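Local coordinates for pili retraction protein PilT (Thermus thermophilus, PDB 5FL3) that probably binds and hydrolyses ATP as a secretion-type ATPase of the GSP E family, and probably drives pilus retraction, at residues 71-83 with 91-105. Numbering follows the deposited sequence.
Sequences ELEYRKEMDFAYT and RCNLLRQRGSFGLVM
Asp79 OD1 takes two bonds from Arg91, side-on: Arg91 NE lies 3.0 Å from it and Arg91 NH2 lies 3.1 Å from it. NE uses the syn lone pair of OD1, while NH2 meets it nearly head-on along the C-O bond. This salt bridge ties together the strands of an antiparallel beta hairpin, 78-84 and 88-97, at one border of the six-stranded sheet. The Arg91 chain bends at chi2 (-133°) and chi3 (73°), which folds the guanidinium back over the neighbouring strand. The carboxylate and guanidinium planes stand 44° apart. The other oxygen, Asp79 OD2, receives Asn93 ND2 at 3.2 Å from above the carboxylate plane. Two residues of the partner strand therefore hold both carboxylate oxygens.

The backbones pair through Met78 with Leu94 and Phe80 with Cys92, both hydrogen-bonded pairs. Their side chains lie on the other face of the sheet from Asp79. There Cys92 CB sits over one face of the Phe80 ring, 3.6 Å from its centroid, in a CH-pi contact. Cys92 SG approaches the same ring obliquely. Leu94 CB lies at the ring edge, and Leu64 also packs on Phe80. Further along, Leu94 CD2 touches Leu72 CD1 at 3.5 Å, joining helix 66-72 to this apolar layer.

Two residues past the Met78-Leu94 pair, still on strand 88-97, Arg96 reaches the loop that follows helix 66-72. Its chain is extended from CG to NE, and Phe101 CE1 lies over the centre of its guanidinium. Arg96 NE gives an almost straight bond of 3.1 Å to Arg75 O, in the guanidinium plane.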
loop_
_atom_site.group_PDB
_atom_site.type_symbol
_atom_site.label_atom_id
_atom_site.label_comp_id
_atom_site.label_asym_id
_atom_site.label_seq_id
_atom_site.Cartn_x
_atom_site.Cartn_y
_atom_site.Cartn_z
ATOM N N GLU A 71 -15.371 7.797 28.667
ATOM C CA GLU A 71 -15.913 6.810 27.733
ATOM C C GLU A 71 -15.050 5.547 27.700
ATOM O O GLU A 71 -15.491 4.501 27.224
ATOM C CB GLU A 71 -16.022 7.379 26.322
ATOM C CG GLU A 71 -14.732 7.248 25.541
ATOM C CD GLU A 71 -14.876 7.608 24.073
ATOM O OE1 GLU A 71 -15.160 8.792 23.774
ATOM O OE2 GLU A 71 -14.696 6.703 23.222
ATOM N N LEU A 72 -13.821 5.656 28.202
ATOM C CA LEU A 72 -12.907 4.529 28.227
ATOM C C LEU A 72 -13.421 3.431 29.139
ATOM O O LEU A 72 -13.259 2.247 28.848
ATOM C CB LEU A 72 -11.515 4.968 28.667
ATOM C CG LEU A 72 -10.528 3.820 28.876
ATOM C CD1 LEU A 72 -10.422 2.965 27.630
ATOM C CD2 LEU A 72 -9.171 4.349 29.281
ATOM N N GLU A 73 -14.058 3.822 30.237
ATOM C CA GLU A 73 -14.604 2.847 31.183
ATOM C C GLU A 73 -15.807 2.108 30.605
ATOM O O GLU A 73 -16.312 1.175 31.216
ATOM C CB GLU A 73 -14.996 3.527 32.501
ATOM C CG GLU A 73 -13.813 3.988 33.338
ATOM C CD GLU A 73 -14.227 4.479 34.711
ATOM O OE1 GLU A 73 -15.252 3.984 35.236
ATOM O OE2 GLU A 73 -13.534 5.360 35.266
ATOM N N TYR A 74 -16.258 2.516 29.426
ATOM C CA TYR A 74 -17.384 1.851 28.790
ATOM C C TYR A 74 -17.004 0.974 27.584
ATOM O O TYR A 74 -17.874 0.335 26.989
ATOM C CB TYR A 74 -18.423 2.897 28.375
ATOM C CG TYR A 74 -19.199 3.417 29.557
ATOM C CD1 TYR A 74 -20.224 2.661 30.119
ATOM C CD2 TYR A 74 -18.889 4.645 30.139
ATOM C CE1 TYR A 74 -20.938 3.116 31.215
ATOM C CE2 TYR A 74 -19.601 5.112 31.242
ATOM C CZ TYR A 74 -20.626 4.338 31.771
ATOM O OH TYR A 74 -21.347 4.775 32.859
ATOM N N ARG A 75 -15.715 0.922 27.244
ATOM C CA ARG A 75 -15.273 0.252 26.019
ATOM C C ARG A 75 -14.167 -0.812 26.216
ATOM O O ARG A 75 -13.254 -0.653 27.026
ATOM C CB ARG A 75 -14.801 1.308 25.011
ATOM C CG ARG A 75 -15.913 1.970 24.174
ATOM C CD ARG A 75 -15.272 2.930 23.177
ATOM N NE ARG A 75 -15.902 2.999 21.852
ATOM C CZ ARG A 75 -15.852 2.045 20.915
ATOM N NH1 ARG A 75 -15.232 0.887 21.141
ATOM N NH2 ARG A 75 -16.456 2.244 19.746
ATOM N N LYS A 76 -14.271 -1.909 25.476
ATOM C CA LYS A 76 -13.216 -2.910 25.456
ATOM C C LYS A 76 -12.057 -2.408 24.603
ATOM O O LYS A 76 -10.905 -2.742 24.855
ATOM C CB LYS A 76 -13.720 -4.256 24.916
ATOM C CG LYS A 76 -14.845 -4.898 25.720
ATOM C CD LYS A 76 -14.438 -5.126 27.164
ATOM C CE LYS A 76 -15.554 -5.795 27.957
ATOM N NZ LYS A 76 -15.320 -5.584 29.427
ATOM N N GLU A 77 -12.372 -1.615 23.586
ATOM C CA GLU A 77 -11.363 -1.068 22.687
ATOM C C GLU A 77 -11.655 0.401 22.396
ATOM O O GLU A 77 -12.804 0.837 22.456
ATOM C CB GLU A 77 -11.314 -1.848 21.371
ATOM C CG GLU A 77 -11.078 -3.315 21.513
ATOM C CD GLU A 77 -12.358 -4.117 21.679
ATOM O OE1 GLU A 77 -13.467 -3.543 21.696
ATOM O OE2 GLU A 77 -12.262 -5.344 21.795
ATOM N N MET A 78 -10.610 1.159 22.086
ATOM C CA MET A 78 -10.771 2.558 21.713
ATOM C C MET A 78 -9.792 2.939 20.641
ATOM O O MET A 78 -8.597 2.711 20.777
ATOM C CB MET A 78 -10.574 3.470 22.901
ATOM C CG MET A 78 -11.810 3.693 23.717
ATOM S SD MET A 78 -11.545 5.139 24.755
ATOM C CE MET A 78 -11.171 6.357 23.490
ATOM N N ASP A 79 -10.307 3.522 19.570
ATOM C CA ASP A 79 -9.472 3.980 18.469
ATOM C C ASP A 79 -9.456 5.499 18.514
ATOM O O ASP A 79 -10.512 6.105 18.508
ATOM C CB ASP A 79 -10.013 3.457 17.133
ATOM C CG ASP A 79 -9.106 3.782 15.965
ATOM O OD1 ASP A 79 -8.665 4.963 15.833
ATOM O OD2 ASP A 79 -8.851 2.846 15.165
ATOM N N PHE A 80 -8.281 6.121 18.564
ATOM C CA PHE A 80 -8.233 7.585 18.657
ATOM C C PHE A 80 -6.965 8.238 18.059
ATOM O O PHE A 80 -5.891 7.632 17.989
ATOM C CB PHE A 80 -8.396 8.019 20.129
ATOM C CG PHE A 80 -7.248 7.613 21.021
ATOM C CD1 PHE A 80 -7.232 6.363 21.639
ATOM C CD2 PHE A 80 -6.178 8.474 21.235
ATOM C CE1 PHE A 80 -6.178 5.984 22.448
ATOM C CE2 PHE A 80 -5.122 8.095 22.043
ATOM C CZ PHE A 80 -5.126 6.842 22.648
ATOM N N ALA A 81 -7.108 9.490 17.632
ATOM C CA ALA A 81 -5.978 10.263 17.119
ATOM C C ALA A 81 -5.210 10.960 18.236
ATOM O O ALA A 81 -5.776 11.370 19.241
ATOM C CB ALA A 81 -6.457 11.289 16.103
ATOM N N TYR A 82 -3.910 11.105 18.052
ATOM C CA TYR A 82 -3.110 11.826 19.016
ATOM C C TYR A 82 -1.927 12.476 18.313
ATOM O O TYR A 82 -1.272 11.855 17.475
ATOM C CB TYR A 82 -2.645 10.900 20.130
ATOM C CG TYR A 82 -1.582 11.520 21.001
ATOM C CD1 TYR A 82 -1.917 12.417 22.012
ATOM C CD2 TYR A 82 -0.241 11.212 20.812
ATOM C CE1 TYR A 82 -0.946 12.992 22.798
ATOM C CE2 TYR A 82 0.737 11.782 21.596
ATOM C CZ TYR A 82 0.380 12.671 22.586
ATOM O OH TYR A 82 1.364 13.231 23.368
ATOM N N THR A 83 -1.656 13.733 18.644
ATOM C CA THR A 83 -0.582 14.444 17.967
ATOM C C THR A 83 0.482 14.994 18.908
ATOM O O THR A 83 0.168 15.596 19.928
ATOM C CB THR A 83 -1.141 15.591 17.162
ATOM O OG1 THR A 83 -2.325 15.144 16.502
ATOM C CG2 THR A 83 -0.119 16.061 16.135
ATOM N N ARG A 91 -2.495 7.405 14.970
ATOM C CA ARG A 91 -3.776 6.807 15.291
ATOM C C ARG A 91 -3.474 5.720 16.317
ATOM O O ARG A 91 -2.496 4.994 16.186
ATOM C CB ARG A 91 -4.483 6.244 14.053
ATOM C CG ARG A 91 -5.177 7.291 13.183
ATOM C CD ARG A 91 -6.600 6.860 12.809
ATOM N NE ARG A 91 -7.508 6.949 13.953
ATOM C CZ ARG A 91 -8.369 7.945 14.172
ATOM N NH1 ARG A 91 -8.475 8.940 13.304
ATOM N NH2 ARG A 91 -9.142 7.935 15.259
ATOM N N CYS A 92 -4.298 5.630 17.351
ATOM C CA CYS A 92 -3.995 4.778 18.491
ATOM C C CYS A 92 -5.123 3.817 18.791
ATOM O O CYS A 92 -6.295 4.191 18.801
ATOM C CB CYS A 92 -3.697 5.625 19.737
ATOM S SG CYS A 92 -2.453 6.891 19.443
ATOM N N ASN A 93 -4.752 2.572 19.048
ATOM C CA ASN A 93 -5.711 1.584 19.451
ATOM C C ASN A 93 -5.421 1.093 20.844
ATOM O O ASN A 93 -4.442 0.396 21.090
ATOM C CB ASN A 93 -5.739 0.434 18.460
ATOM C CG ASN A 93 -6.779 0.638 17.401
ATOM O OD1 ASN A 93 -7.957 0.298 17.594
ATOM N ND2 ASN A 93 -6.368 1.230 16.279
ATOM N N LEU A 94 -6.281 1.507 21.764
ATOM C CA LEU A 94 -6.204 1.074 23.135
ATOM C C LEU A 94 -6.971 -0.231 23.186
ATOM O O LEU A 94 -8.047 -0.327 22.613
ATOM C CB LEU A 94 -6.794 2.135 24.070
ATOM C CG LEU A 94 -6.802 1.970 25.591
ATOM C CD1 LEU A 94 -5.442 1.576 26.105
ATOM C CD2 LEU A 94 -7.229 3.276 26.237
ATOM N N LEU A 95 -6.402 -1.239 23.840
ATOM C CA LEU A 95 -7.081 -2.517 24.009
ATOM C C LEU A 95 -6.949 -2.984 25.448
ATOM O O LEU A 95 -6.274 -2.344 26.254
ATOM C CB LEU A 95 -6.508 -3.562 23.053
ATOM C CG LEU A 95 -4.987 -3.727 23.127
ATOM C CD1 LEU A 95 -4.649 -5.078 23.717
ATOM C CD2 LEU A 95 -4.314 -3.545 21.791
ATOM N N ARG A 96 -7.619 -4.091 25.754
ATOM C CA ARG A 96 -7.487 -4.812 27.022
ATOM C C ARG A 96 -7.006 -6.214 26.730
ATOM O O ARG A 96 -7.532 -6.871 25.843
ATOM C CB ARG A 96 -8.815 -4.873 27.771
ATOM C CG ARG A 96 -9.379 -3.501 28.109
ATOM C CD ARG A 96 -10.861 -3.559 28.467
ATOM N NE ARG A 96 -11.356 -2.260 28.912
ATOM C CZ ARG A 96 -11.097 -1.737 30.109
ATOM N NH1 ARG A 96 -10.347 -2.412 30.982
ATOM N NH2 ARG A 96 -11.578 -0.535 30.431
ATOM N N GLN A 97 -5.994 -6.679 27.444
ATOM C CA GLN A 97 -5.582 -8.058 27.270
ATOM C C GLN A 97 -5.049 -8.590 28.587
ATOM O O GLN A 97 -4.208 -7.956 29.236
ATOM C CB GLN A 97 -4.553 -8.177 26.137
ATOM C CG GLN A 97 -3.218 -7.520 26.387
ATOM C CD GLN A 97 -2.239 -8.461 27.068
ATOM O OE1 GLN A 97 -2.387 -9.670 27.012
ATOM N NE2 GLN A 97 -1.230 -7.900 27.701
ATOM N N ARG A 98 -5.582 -9.739 28.990
ATOM C CA ARG A 98 -5.235 -10.383 30.258
ATOM C C ARG A 98 -5.319 -9.424 31.449
ATOM O O ARG A 98 -4.410 -9.349 32.288
ATOM C CB ARG A 98 -3.851 -11.026 30.156
ATOM C CG ARG A 98 -3.863 -12.239 29.228
ATOM C CD ARG A 98 -2.523 -12.916 29.133
ATOM N NE ARG A 98 -1.943 -13.137 30.448
ATOM C CZ ARG A 98 -0.741 -13.665 30.652
ATOM N NH1 ARG A 98 0.004 -14.040 29.610
ATOM N NH2 ARG A 98 -0.288 -13.822 31.894
ATOM N N GLY A 99 -6.428 -8.690 31.501
ATOM C CA GLY A 99 -6.728 -7.796 32.602
ATOM C C GLY A 99 -6.006 -6.470 32.497
ATOM O O GLY A 99 -6.104 -5.612 33.378
ATOM N N SER A 100 -5.284 -6.289 31.403
ATOM C CA SER A 100 -4.384 -5.158 31.339
ATOM C C SER A 100 -4.600 -4.343 30.082
ATOM O O SER A 100 -5.010 -4.889 29.046
ATOM C CB SER A 100 -2.944 -5.647 31.417
ATOM O OG SER A 100 -2.077 -4.566 31.206
ATOM N N PHE A 101 -4.337 -3.043 30.169
ATOM C CA PHE A 101 -4.419 -2.196 28.977
ATOM C C PHE A 101 -3.258 -2.476 28.042
ATOM O O PHE A 101 -2.152 -2.848 28.470
ATOM C CB PHE A 101 -4.458 -0.705 29.327
ATOM C CG PHE A 101 -5.805 -0.230 29.797
ATOM C CD1 PHE A 101 -6.927 -0.377 28.995
ATOM C CD2 PHE A 101 -5.961 0.351 31.047
ATOM C CE1 PHE A 101 -8.188 0.050 29.426
ATOM C CE2 PHE A 101 -7.219 0.788 31.482
ATOM C CZ PHE A 101 -8.328 0.638 30.667
ATOM N N GLY A 102 -3.540 -2.330 26.756
ATOM C CA GLY A 102 -2.529 -2.397 25.720
ATOM C C GLY A 102 -2.676 -1.191 24.820
ATOM O O GLY A 102 -3.719 -0.544 24.786
ATOM N N LEU A 103 -1.634 -0.887 24.064
ATOM C CA LEU A 103 -1.652 0.298 23.235
ATOM C C LEU A 103 -0.879 0.047 21.954
ATOM O O LEU A 103 0.266 -0.421 21.977
ATOM C CB LEU A 103 -1.059 1.474 24.002
ATOM C CG LEU A 103 -1.535 2.893 23.698
ATOM C CD1 LEU A 103 -3.033 2.969 23.840
ATOM C CD2 LEU A 103 -0.845 3.901 24.622
ATOM N N VAL A 104 -1.517 0.317 20.823
ATOM C CA VAL A 104 -0.826 0.215 19.550
ATOM C C VAL A 104 -0.978 1.534 18.828
ATOM O O VAL A 104 -2.088 1.966 18.537
ATOM C CB VAL A 104 -1.353 -0.932 18.667
ATOM C CG1 VAL A 104 -0.616 -0.922 17.344
ATOM C CG2 VAL A 104 -1.164 -2.274 19.362
ATOM N N MET A 105 0.149 2.180 18.565
ATOM C CA MET A 105 0.152 3.489 17.949
ATOM C C MET A 105 0.735 3.404 16.548
ATOM O O MET A 105 1.833 2.859 16.370
ATOM C CB MET A 105 0.954 4.451 18.804
ATOM C CG MET A 105 0.608 4.328 20.260
ATOM S SD MET A 105 1.474 5.538 21.259
ATOM C CE MET A 105 0.997 7.070 20.461
#